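Local structure of ferrous iron uptake transporter protein B (Streptococcus thermophilus, 3TAH) at residues R231-I236 / E242-N247; G137-A142 / V155-H160; E187-S192 / A214-S219; G43-K46 / E52-D55. The protein binds guanine nucleotides through this cytosolic N-terminal part, which is the G-protein domain of FeoB, a probable GTP-driven transporter that takes up ferrous iron. The protein carries 1 engineered substitution. One frame throughout, in Å; residues are numbered along the deposited sequence.

Interaction 1: residues R231-I236 / E242-N247; sequences RITEEI and ESIVIN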
loop_
_atom_site.group_PDB
_atom_site.type_symbol
_atom_site.label_atom_id
_atom_site.label_comp_id
_atom_site.label_asym_id
_atom_site.label_seq_id
_atom_site.Cartn_x
_atom_site.Cartn_y
_atom_site.Cartn_z
ATOM N N ARG A 231 4.920 -25.514 -2.047
ATOM C CA ARG A 231 4.392 -26.815 -1.661
ATOM C C ARG A 231 4.716 -27.115 -0.205
ATOM O O ARG A 231 3.806 -27.417 0.577
ATOM C CB ARG A 231 4.916 -27.932 -2.569
ATOM C CG ARG A 231 4.283 -29.307 -2.313
ATOM C CD ARG A 231 4.920 -30.417 -3.152
ATOM N NE ARG A 231 6.357 -30.571 -2.883
ATOM C CZ ARG A 231 7.357 -30.180 -3.678
ATOM N NH1 ARG A 231 7.142 -29.584 -4.854
ATOM N NH2 ARG A 231 8.610 -30.392 -3.289
ATOM N N ILE A 232 5.991 -27.007 0.158
ATOM C CA ILE A 232 6.420 -27.351 1.513
ATOM C C ILE A 232 5.828 -26.363 2.520
ATOM O O ILE A 232 5.462 -26.761 3.626
ATOM C CB ILE A 232 7.989 -27.492 1.661
ATOM C CG1 ILE A 232 8.376 -27.981 3.064
ATOM C CG2 ILE A 232 8.739 -26.187 1.278
ATOM C CD1 ILE A 232 7.748 -29.347 3.476
ATOM N N THR A 233 5.717 -25.084 2.142
ATOM C CA THR A 233 5.150 -24.073 3.050
ATOM C C THR A 233 3.661 -24.333 3.311
ATOM O O THR A 233 3.213 -24.257 4.461
ATOM C CB THR A 233 5.432 -22.648 2.548
ATOM O OG1 THR A 233 6.844 -22.516 2.381
ATOM C CG2 THR A 233 4.946 -21.604 3.550
ATOM N N GLU A 234 2.912 -24.681 2.269
ATOM C CA GLU A 234 1.511 -25.067 2.420
ATOM C C GLU A 234 1.369 -26.291 3.328
ATOM O O GLU A 234 0.445 -26.362 4.130
ATOM C CB GLU A 234 0.865 -25.380 1.075
ATOM C CG GLU A 234 0.554 -24.128 0.235
ATOM C CD GLU A 234 -0.111 -24.452 -1.075
ATOM O OE1 GLU A 234 0.174 -25.537 -1.632
ATOM O OE2 GLU A 234 -0.906 -23.614 -1.556
ATOM N N GLU A 235 2.284 -27.241 3.189
ATOM C CA GLU A 235 2.261 -28.458 4.006
ATOM C C GLU A 235 2.439 -28.164 5.482
ATOM O O GLU A 235 1.726 -28.736 6.310
ATOM C CB GLU A 235 3.316 -29.459 3.520
ATOM C CG GLU A 235 2.930 -30.073 2.196
ATOM C CD GLU A 235 3.985 -31.014 1.605
ATOM O OE1 GLU A 235 4.986 -31.317 2.289
ATOM O OE2 GLU A 235 3.784 -31.447 0.447
ATOM N N ILE A 236 3.370 -27.267 5.810
ATOM C CA ILE A 236 3.646 -26.953 7.217
ATOM C C ILE A 236 2.584 -26.041 7.832
ATOM O O ILE A 236 2.392 -26.086 9.040
ATOM C CB ILE A 236 5.102 -26.441 7.470
ATOM C CG1 ILE A 236 5.364 -25.031 6.928
ATOM C CG2 ILE A 236 6.114 -27.459 6.897
ATOM C CD1 ILE A 236 6.829 -24.547 7.167
ATOM N N GLU A 242 -2.507 -18.685 -0.720
ATOM C CA GLU A 242 -3.230 -17.411 -0.669
ATOM C C GLU A 242 -3.793 -17.133 0.726
ATOM O O GLU A 242 -3.702 -16.006 1.223
ATOM C CB GLU A 242 -4.357 -17.345 -1.698
ATOM C CG GLU A 242 -4.983 -15.963 -1.758
ATOM N N SER A 243 -4.367 -18.158 1.344
ATOM C CA SER A 243 -4.922 -18.049 2.698
ATOM C C SER A 243 -3.861 -17.741 3.757
ATOM O O SER A 243 -4.108 -16.955 4.672
ATOM C CB SER A 243 -5.666 -19.328 3.095
ATOM O OG SER A 243 -6.832 -19.514 2.315
ATOM N N ILE A 244 -2.694 -18.366 3.630
ATOM C CA ILE A 244 -1.567 -18.138 4.525
ATOM C C ILE A 244 -1.233 -16.654 4.542
ATOM O O ILE A 244 -1.118 -16.047 5.615
ATOM C CB ILE A 244 -0.310 -18.974 4.109
ATOM C CG1 ILE A 244 -0.510 -20.478 4.344
ATOM C CG2 ILE A 244 0.932 -18.499 4.880
ATOM C CD1 ILE A 244 0.544 -21.364 3.639
ATOM N N VAL A 245 -1.104 -16.061 3.360
ATOM C CA VAL A 245 -0.740 -14.632 3.265
ATOM C C VAL A 245 -1.839 -13.738 3.847
ATOM O O VAL A 245 -1.549 -12.814 4.601
ATOM C CB VAL A 245 -0.387 -14.229 1.813
ATOM C CG1 VAL A 245 -0.067 -12.746 1.723
ATOM C CG2 VAL A 245 0.792 -15.045 1.324
ATOM N N ILE A 246 -3.091 -14.032 3.511
ATOM C CA ILE A 246 -4.237 -13.323 4.081
ATOM C C ILE A 246 -4.213 -13.358 5.601
ATOM O O ILE A 246 -4.337 -12.319 6.254
ATOM C CB ILE A 246 -5.585 -13.920 3.596
ATOM C CG1 ILE A 246 -5.834 -13.621 2.116
ATOM C CG2 ILE A 246 -6.723 -13.367 4.415
ATOM C CD1 ILE A 246 -7.090 -14.336 1.560
ATOM N N ASN A 247 -4.028 -14.557 6.158
ATOM C CA ASN A 247 -4.009 -14.725 7.611
ATOM C C ASN A 247 -2.852 -13.969 8.243
ATOM O O ASN A 247 -3.022 -13.347 9.292
ATOM C CB ASN A 247 -3.955 -16.221 7.990
ATOM C CG ASN A 247 -5.214 -16.975 7.600
ATOM O OD1 ASN A 247 -6.270 -16.376 7.402
ATOM N ND2 ASN A 247 -5.110 -18.308 7.497
#

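Interaction 2: residues G137-A142 / V155-H160; sequences GVPVVA and VKKAAH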
loop_
_atom_site.group_PDB
_atom_site.type_symbol
_atom_site.label_atom_id
_atom_site.label_comp_id
_atom_site.label_asym_id
_atom_site.label_seq_id
_atom_site.Cartn_x
_atom_site.Cartn_y
_atom_site.Cartn_z
ATOM N N GLY A 137 5.641 1.280 11.135
ATOM C CA GLY A 137 6.877 1.710 10.497
ATOM C C GLY A 137 6.653 2.755 9.411
ATOM O O GLY A 137 7.439 2.844 8.472
ATOM N N VAL A 138 5.578 3.534 9.534
ATOM C CA VAL A 138 5.268 4.613 8.595
ATOM C C VAL A 138 4.772 5.837 9.348
ATOM O O VAL A 138 4.174 5.703 10.417
ATOM C CB VAL A 138 4.187 4.239 7.570
ATOM C CG1 VAL A 138 4.654 3.050 6.719
ATOM C CG2 VAL A 138 2.819 3.982 8.234
ATOM N N PRO A 139 5.009 7.034 8.790
ATOM C CA PRO A 139 4.400 8.217 9.393
ATOM C C PRO A 139 2.877 8.118 9.355
ATOM O O PRO A 139 2.314 7.605 8.382
ATOM C CB PRO A 139 4.876 9.371 8.493
ATOM C CG PRO A 139 6.031 8.836 7.719
ATOM C CD PRO A 139 5.879 7.364 7.650
ATOM N N VAL A 140 2.226 8.600 10.411
ATOM C CA VAL A 140 0.771 8.663 10.470
ATOM C C VAL A 140 0.360 10.053 10.965
ATOM O O VAL A 140 0.894 10.531 11.969
ATOM C CB VAL A 140 0.179 7.587 11.421
ATOM C CG1 VAL A 140 -1.349 7.643 11.411
ATOM C CG2 VAL A 140 0.654 6.172 11.048
ATOM N N VAL A 141 -0.584 10.681 10.271
ATOM C CA VAL A 141 -1.150 11.976 10.654
ATOM C C VAL A 141 -2.679 11.873 10.694
ATOM O O VAL A 141 -3.303 11.474 9.708
ATOM C CB VAL A 141 -0.733 13.086 9.662
ATOM C CG1 VAL A 141 -1.400 14.425 10.033
ATOM C CG2 VAL A 141 0.779 13.241 9.627
ATOM N N ALA A 142 -3.283 12.228 11.831
ATOM C CA ALA A 142 -4.727 12.209 11.983
ATOM C C ALA A 142 -5.301 13.330 11.132
ATOM O O ALA A 142 -4.822 14.468 11.198
ATOM C CB ALA A 142 -5.140 12.391 13.436
ATOM N N VAL A 155 0.126 16.168 3.918
ATOM C CA VAL A 155 0.732 16.426 2.603
ATOM C C VAL A 155 2.224 16.762 2.757
ATOM O O VAL A 155 3.061 16.246 1.994
ATOM C CB VAL A 155 -0.041 17.510 1.799
ATOM C CG1 VAL A 155 0.757 17.971 0.558
ATOM C CG2 VAL A 155 -1.399 16.980 1.381
ATOM N N LYS A 156 2.568 17.590 3.746
ATOM C CA LYS A 156 3.970 17.926 4.036
ATOM C C LYS A 156 4.826 16.706 4.392
ATOM O O LYS A 156 5.971 16.552 3.923
ATOM C CB LYS A 156 4.054 18.942 5.186
ATOM C CG LYS A 156 5.476 19.472 5.461
ATOM C CD LYS A 156 5.475 20.579 6.513
ATOM C CE LYS A 156 6.892 21.044 6.827
ATOM N NZ LYS A 156 6.901 22.050 7.933
ATOM N N LYS A 157 4.270 15.850 5.240
ATOM C CA LYS A 157 4.935 14.627 5.648
ATOM C C LYS A 157 5.178 13.716 4.451
ATOM O O LYS A 157 6.311 13.244 4.246
ATOM C CB LYS A 157 4.111 13.912 6.720
ATOM C CG LYS A 157 4.718 12.651 7.323
ATOM C CD LYS A 157 6.115 12.859 7.894
ATOM C CE LYS A 157 6.109 13.823 9.066
ATOM N NZ LYS A 157 7.439 13.828 9.746
ATOM N N ALA A 158 4.128 13.489 3.657
ATOM C CA ALA A 158 4.235 12.656 2.462
ATOM C C ALA A 158 5.289 13.223 1.522
ATOM O O ALA A 158 6.116 12.468 0.993
ATOM C CB ALA A 158 2.882 12.519 1.747
ATOM N N ALA A 159 5.273 14.545 1.332
ATOM C CA ALA A 159 6.250 15.211 0.453
ATOM C C ALA A 159 7.711 15.024 0.876
ATOM O O ALA A 159 8.590 15.064 0.002
ATOM C CB ALA A 159 5.923 16.707 0.291
ATOM N N HIS A 160 7.959 14.806 2.177
ATOM C CA HIS A 160 9.309 14.591 2.729
ATOM C C HIS A 160 9.617 13.138 3.095
ATOM O O HIS A 160 10.622 12.868 3.748
ATOM C CB HIS A 160 9.522 15.503 3.946
ATOM C CG HIS A 160 9.617 16.947 3.572
ATOM N ND1 HIS A 160 8.520 17.780 3.543
ATOM C CD2 HIS A 160 10.673 17.700 3.179
ATOM C CE1 HIS A 160 8.896 18.989 3.162
ATOM N NE2 HIS A 160 10.196 18.966 2.930
#

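Interaction 3: residues E187-S192 / A214-S219; sequences EVLGNS and AELDLS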
loop_
_atom_site.group_PDB
_atom_site.type_symbol
_atom_site.label_atom_id
_atom_site.label_comp_id
_atom_site.label_asym_id
_atom_site.label_seq_id
_atom_site.Cartn_x
_atom_site.Cartn_y
_atom_site.Cartn_z
ATOM N N GLU A 187 15.758 -15.370 -3.197
ATOM C CA GLU A 187 16.983 -16.019 -3.704
ATOM C C GLU A 187 16.770 -16.537 -5.122
ATOM O O GLU A 187 17.610 -16.323 -5.986
ATOM C CB GLU A 187 17.412 -17.215 -2.840
ATOM C CG GLU A 187 17.860 -16.895 -1.431
ATOM C CD GLU A 187 17.794 -18.111 -0.481
ATOM O OE1 GLU A 187 17.782 -19.279 -0.947
ATOM O OE2 GLU A 187 17.752 -17.900 0.751
ATOM N N VAL A 188 15.645 -17.207 -5.362
ATOM C CA VAL A 188 15.337 -17.728 -6.681
ATOM C C VAL A 188 15.162 -16.599 -7.711
ATOM O O VAL A 188 15.575 -16.737 -8.862
ATOM C CB VAL A 188 14.074 -18.597 -6.678
ATOM N N LEU A 189 14.554 -15.493 -7.287
ATOM C CA LEU A 189 14.334 -14.347 -8.173
ATOM C C LEU A 189 15.623 -13.682 -8.654
ATOM O O LEU A 189 15.703 -13.240 -9.810
ATOM C CB LEU A 189 13.442 -13.304 -7.489
ATOM C CG LEU A 189 11.950 -13.628 -7.563
ATOM C CD1 LEU A 189 11.183 -12.733 -6.604
ATOM C CD2 LEU A 189 11.422 -13.449 -8.982
ATOM N N GLY A 190 16.632 -13.612 -7.784
ATOM C CA GLY A 190 17.890 -12.943 -8.148
ATOM C C GLY A 190 17.594 -11.513 -8.576
ATOM O O GLY A 190 16.905 -10.790 -7.846
ATOM N N ASN A 191 18.082 -11.115 -9.757
ATOM C CA ASN A 191 17.878 -9.759 -10.291
ATOM C C ASN A 191 16.745 -9.656 -11.322
ATOM O O ASN A 191 16.705 -8.712 -12.117
ATOM C CB ASN A 191 19.190 -9.198 -10.866
ATOM C CG ASN A 191 19.632 -9.886 -12.150
ATOM O OD1 ASN A 191 19.059 -10.894 -12.574
ATOM N ND2 ASN A 191 20.682 -9.342 -12.773
ATOM N N SER A 192 15.828 -10.625 -11.300
ATOM C CA SER A 192 14.690 -10.651 -12.221
ATOM C C SER A 192 13.694 -9.540 -11.969
ATOM O O SER A 192 12.920 -9.197 -12.859
ATOM C CB SER A 192 13.957 -11.997 -12.157
ATOM O OG SER A 192 14.755 -13.007 -12.739
ATOM N N ALA A 214 2.327 -14.252 -15.262
ATOM C CA ALA A 214 2.287 -13.981 -16.696
ATOM C C ALA A 214 3.305 -12.923 -17.118
ATOM O O ALA A 214 3.821 -12.996 -18.220
ATOM C CB ALA A 214 0.878 -13.561 -17.103
ATOM N N GLU A 215 3.608 -11.940 -16.269
ATOM C CA GLU A 215 4.469 -10.834 -16.679
ATOM C C GLU A 215 5.971 -11.084 -16.516
ATOM O O GLU A 215 6.750 -10.557 -17.296
ATOM C CB GLU A 215 4.101 -9.521 -15.953
ATOM C CG GLU A 215 4.765 -9.322 -14.609
ATOM C CD GLU A 215 4.349 -8.041 -13.884
ATOM O OE1 GLU A 215 3.999 -8.121 -12.701
ATOM O OE2 GLU A 215 4.369 -6.965 -14.495
ATOM N N LEU A 216 6.360 -11.861 -15.505
ATOM C CA LEU A 216 7.771 -12.122 -15.216
ATOM C C LEU A 216 8.359 -13.169 -16.154
ATOM O O LEU A 216 7.723 -14.175 -16.451
ATOM C CB LEU A 216 7.958 -12.593 -13.770
ATOM C CG LEU A 216 8.142 -11.540 -12.679
ATOM C CD1 LEU A 216 6.933 -10.652 -12.580
ATOM C CD2 LEU A 216 8.415 -12.202 -11.338
ATOM N N ASP A 217 9.581 -12.922 -16.611
ATOM C CA ASP A 217 10.284 -13.842 -17.495
ATOM C C ASP A 217 11.134 -14.693 -16.578
ATOM O O ASP A 217 12.314 -14.381 -16.349
ATOM C CB ASP A 217 11.141 -13.062 -18.496
ATOM C CG ASP A 217 11.982 -13.966 -19.395
ATOM O OD1 ASP A 217 11.496 -15.025 -19.829
ATOM O OD2 ASP A 217 13.139 -13.598 -19.675
ATOM N N LEU A 218 10.519 -15.746 -16.037
ATOM C CA LEU A 218 11.202 -16.690 -15.144
ATOM C C LEU A 218 11.625 -17.941 -15.890
ATOM O O LEU A 218 10.872 -18.470 -16.707
ATOM C CB LEU A 218 10.321 -17.109 -13.957
ATOM C CG LEU A 218 9.870 -15.963 -13.043
ATOM C CD1 LEU A 218 9.017 -16.483 -11.878
ATOM C CD2 LEU A 218 11.060 -15.137 -12.537
ATOM N N SER A 219 12.828 -18.410 -15.586
ATOM C CA SER A 219 13.329 -19.651 -16.163
ATOM C C SER A 219 12.552 -20.835 -15.612
ATOM O O SER A 219 11.879 -20.740 -14.558
ATOM C CB SER A 219 14.811 -19.831 -15.851
ATOM O OG SER A 219 15.012 -20.122 -14.474
HETATM O O HOH W 1 14.807 -12.265 -15.413
#

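Interaction 4: residues G43-K46 / E52-D55; sequences GLVK and EIQD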
loop_
_atom_site.group_PDB
_atom_site.type_symbol
_atom_site.label_atom_id
_atom_site.label_comp_id
_atom_site.label_asym_id
_atom_site.label_seq_id
_atom_site.Cartn_x
_atom_site.Cartn_y
_atom_site.Cartn_z
ATOM N N GLY A 43 -4.069 16.276 -9.741
ATOM C CA GLY A 43 -4.105 17.711 -9.447
ATOM C C GLY A 43 -2.876 18.145 -8.689
ATOM O O GLY A 43 -2.273 17.345 -7.970
ATOM N N LEU A 44 -2.491 19.413 -8.849
ATOM C CA LEU A 44 -1.385 19.988 -8.099
ATOM C C LEU A 44 -1.855 20.373 -6.699
ATOM O O LEU A 44 -3.021 20.744 -6.512
ATOM C CB LEU A 44 -0.818 21.211 -8.824
ATOM C CG LEU A 44 -0.265 20.938 -10.236
ATOM C CD1 LEU A 44 0.332 22.229 -10.837
ATOM C CD2 LEU A 44 0.761 19.808 -10.249
ATOM N N VAL A 45 -0.961 20.293 -5.717
ATOM C CA VAL A 45 -1.324 20.687 -4.345
ATOM C C VAL A 45 -1.552 22.208 -4.356
ATOM O O VAL A 45 -0.652 22.955 -4.704
ATOM C CB VAL A 45 -0.273 20.275 -3.323
ATOM C CG1 VAL A 45 -0.613 20.804 -1.926
ATOM C CG2 VAL A 45 -0.162 18.749 -3.277
ATOM N N LYS A 46 -2.759 22.640 -3.992
ATOM C CA LYS A 46 -3.145 24.069 -4.036
ATOM C C LYS A 46 -2.131 24.963 -3.324
ATOM O O LYS A 46 -1.764 26.026 -3.835
ATOM C CB LYS A 46 -4.569 24.250 -3.467
ATOM C CG LYS A 46 -5.134 25.667 -3.539
ATOM N N GLU A 52 2.502 17.117 -6.985
ATOM C CA GLU A 52 1.361 16.628 -7.755
ATOM C C GLU A 52 0.746 15.408 -7.080
ATOM O O GLU A 52 1.464 14.487 -6.684
ATOM C CB GLU A 52 1.779 16.260 -9.167
ATOM C CG GLU A 52 0.619 15.831 -10.054
ATOM C CD GLU A 52 0.999 15.804 -11.525
ATOM O OE1 GLU A 52 0.338 16.479 -12.341
ATOM O OE2 GLU A 52 1.968 15.108 -11.861
ATOM N N ILE A 53 -0.575 15.413 -6.963
ATOM C CA ILE A 53 -1.322 14.292 -6.411
ATOM C C ILE A 53 -1.831 13.459 -7.581
ATOM O O ILE A 53 -2.586 13.949 -8.431
ATOM C CB ILE A 53 -2.507 14.759 -5.544
ATOM C CG1 ILE A 53 -2.034 15.757 -4.473
ATOM C CG2 ILE A 53 -3.223 13.588 -4.925
ATOM C CD1 ILE A 53 -0.922 15.284 -3.588
ATOM N N GLN A 54 -1.394 12.207 -7.634
ATOM C CA GLN A 54 -1.937 11.250 -8.569
ATOM C C GLN A 54 -2.999 10.490 -7.804
ATOM O O GLN A 54 -2.667 9.659 -6.940
ATOM C CB GLN A 54 -0.856 10.285 -9.087
ATOM C CG GLN A 54 -1.385 9.241 -10.070
ATOM C CD GLN A 54 -2.000 9.868 -11.295
ATOM O OE1 GLN A 54 -1.293 10.462 -12.088
ATOM N NE2 GLN A 54 -3.322 9.749 -11.448
ATOM N N ASP A 55 -4.267 10.765 -8.096
ATOM C CA ASP A 55 -5.332 9.972 -7.514
ATOM C C ASP A 55 -5.232 8.573 -8.123
ATOM O O ASP A 55 -4.815 8.400 -9.282
ATOM C CB ASP A 55 -6.713 10.589 -7.754
ATOM C CG ASP A 55 -7.798 9.954 -6.906
ATOM O OD1 ASP A 55 -7.575 9.724 -5.699
ATOM O OD2 ASP A 55 -8.883 9.685 -7.454
#

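Interaction 1: residues R231-I236 / E242-N247
I244 of helix 241-259 touches the backbone of helix 220-237 at T233 and E234. The contact rests on one methyl group. CD1 of I244 lies 4.0 Å from CA of E234 and equally 4.0 Å from O of T233. The isoleucine gets there with CG1 anti to its carbonyl carbon (chi1 -69°) and an extended second torsion (166°), which carries CD1 to helix 220-237. These two backbone contacts are the close part.

The side chains approach more loosely. CG2 of T233 is 4.4 Å from CD1 of I244, and CG of E234 is also 4.4 Å from that CD1. T233 and I244 are buried. The hydroxyl of T233 turns back to its own helix and bonds to O of I229. E234 forms the solvent side and stays partly exposed. Its OE2 accepts a hydrogen bond from N of A241, at the start of helix 241-259.

No hydrogen bond joins the two segments directly, and the contact is plain packing. It sits where helix 220-237 turns into helix 241-259 in the FeoB helical domain. F206 of helix 198-206 touches both T233 and I244, and A181 of helix 176-189 also packs on T233.

Interaction 2: residues G137-A142 / V155-H160
CB and CG of P139 meet CG and CD of K157. CB of P139 is 3.5 Å from CG of K157, tighter than an ordinary carbon contact. CD of K157 follows at 3.7 Å from CB of P139. The two side chains run obliquely past each other. The flat group here, the imidazole of H160, lies at the helix end and turns its edge back to its own helix. The carbonyl of K156 meets that edge in the ring plane. ND1 of H160 donates to O of K156 over 2.9 Å, and the bond is nearly straight at 163°. This bond fixes the rotation of the ring.

K157 leaves its helix with CG anti to the backbone N, then bends at chi2 (55°) and chi3 (64°). CG and CD lie against the proline, and the bends then lead the end of the chain away. CB of K157 also lies 4.5 Å from CG2 of V141, a looser contact.

The segments are the strand and the helix that end the G domain of this P-loop GTPase. Strand 140-142 is an outermost strand of the sheet and runs parallel to strand 110-115. P139 and V141 make backbone hydrogen bonds to I112, and V141 also bonds to L114. Between strand and helix the chain passes A145 and L146, which bind GDP.

V141 points at the helix and also touches Q153 and V154. K157 reaches T111 of the adjacent strand, and so does P139. On the side of the strand turned from the helix, V140 packs against V129 and S133 of helix 129-136.

Interaction 3: residues E187-S192 / A214-S219
L189 meets L216 and L218 through a single methyl. Its side chain starts at CB of L189, which lies 5.9 Å from CD2 of L218 and makes no close approach to the other segment. CG comes somewhat nearer, held anti to the carbonyl carbon by a chi1 of -81°. The chain then forks. CD1 of L189 turns off and stays 5.5 Å from CD2 of L216. CD2 of L189 does the touching: it is 4.0 Å from CD2 of L218 and also 4.0 Å from CD2 of L216. L216 was modelled in two conformers, so the second distance holds for one of them. L189 and L216 cross at about a right angle, while L189 meets L218 at a slant.

S192 lines the more open side. Its OG is 4.3 Å from CD2 of L218, and it accepts a hydrogen bond from NE2 of Q222. A water bonds to OG of S192 (2.8 Å) and donates a weak bond to O of D217, a thin polar bridge between the segments.

S192 is placed by a type II' turn from L189 to S192 that follows the helix end. N of S192 bonds to O of L189 over 3.0 Å. G190 takes the second position of the turn with positive phi.

After L218, S219 is the N-cap of helix 220-237. Q222 answers it by accepting from N of S219, as in a capping box. The contact joins the end of helix 176-189 to the linker between helices 210-215 and 220-237. L205 of helix 198-206 touches L189 and L216, and I226 of helix 220-237 packs on L218.

Interaction 4: residues G43-K46 / E52-D55
G43 and I53 form a hydrogen-bonded antiparallel backbone pair. N of I53 donates to O of G43 at 2.8 Å (165°). N of G43 donates to O of I53 at 3.1 Å, within the carbonyl plane. L44 and E52 form the next, non-hydrogen-bonded pair. The short strand segments run at 137° to each other.

Apolar packing joins V45 and I53: CG2 of V45 meets CD1 of I53 at 3.6 Å. I53 turns CG1 anti to its carbonyl carbon, which sets that arm beside V45. F20 and I23 of helix 16-24 also pack on I53. On the face of L44 and E52, CD2 of L44 lies 3.8 Å from CB at the aliphatic base of E52.

The polar side chains bond within their own strand or to other parts of the domain. E52 has a long, weak ion pair with R29. NE2 of Q54 donates to O of D55 at 3.0 Å. D55 forms a salt bridge with K16 of the P-loop.

This is the beta hairpin of strands 39-45 and 51-55 in the GTPase fold. Its second strand ends at D55, the first residue of the DxxG motif; D55 binds magnesium in another structure of this protein.

From the N terminus, the chain first forms interaction 4, which closes the short hairpin between strands 39-45 and 51-55. Interaction 2 comes next, closing the segment from strand 140-142 to helix 151-159. These two belong to the G domain and reach the same sheet. They touch where CG1 of V155 lies 4.0 Å from CG1 of V45. The chain then enters the helical domain. Interaction 3 closes the longer excursion through helices 198-206 and 210-215, and interaction 1 closes the turn between the last two helices. Their nearest atoms are about 12 Å apart, bridged by helix 220-237. All four loops follow in series; none nest or cross.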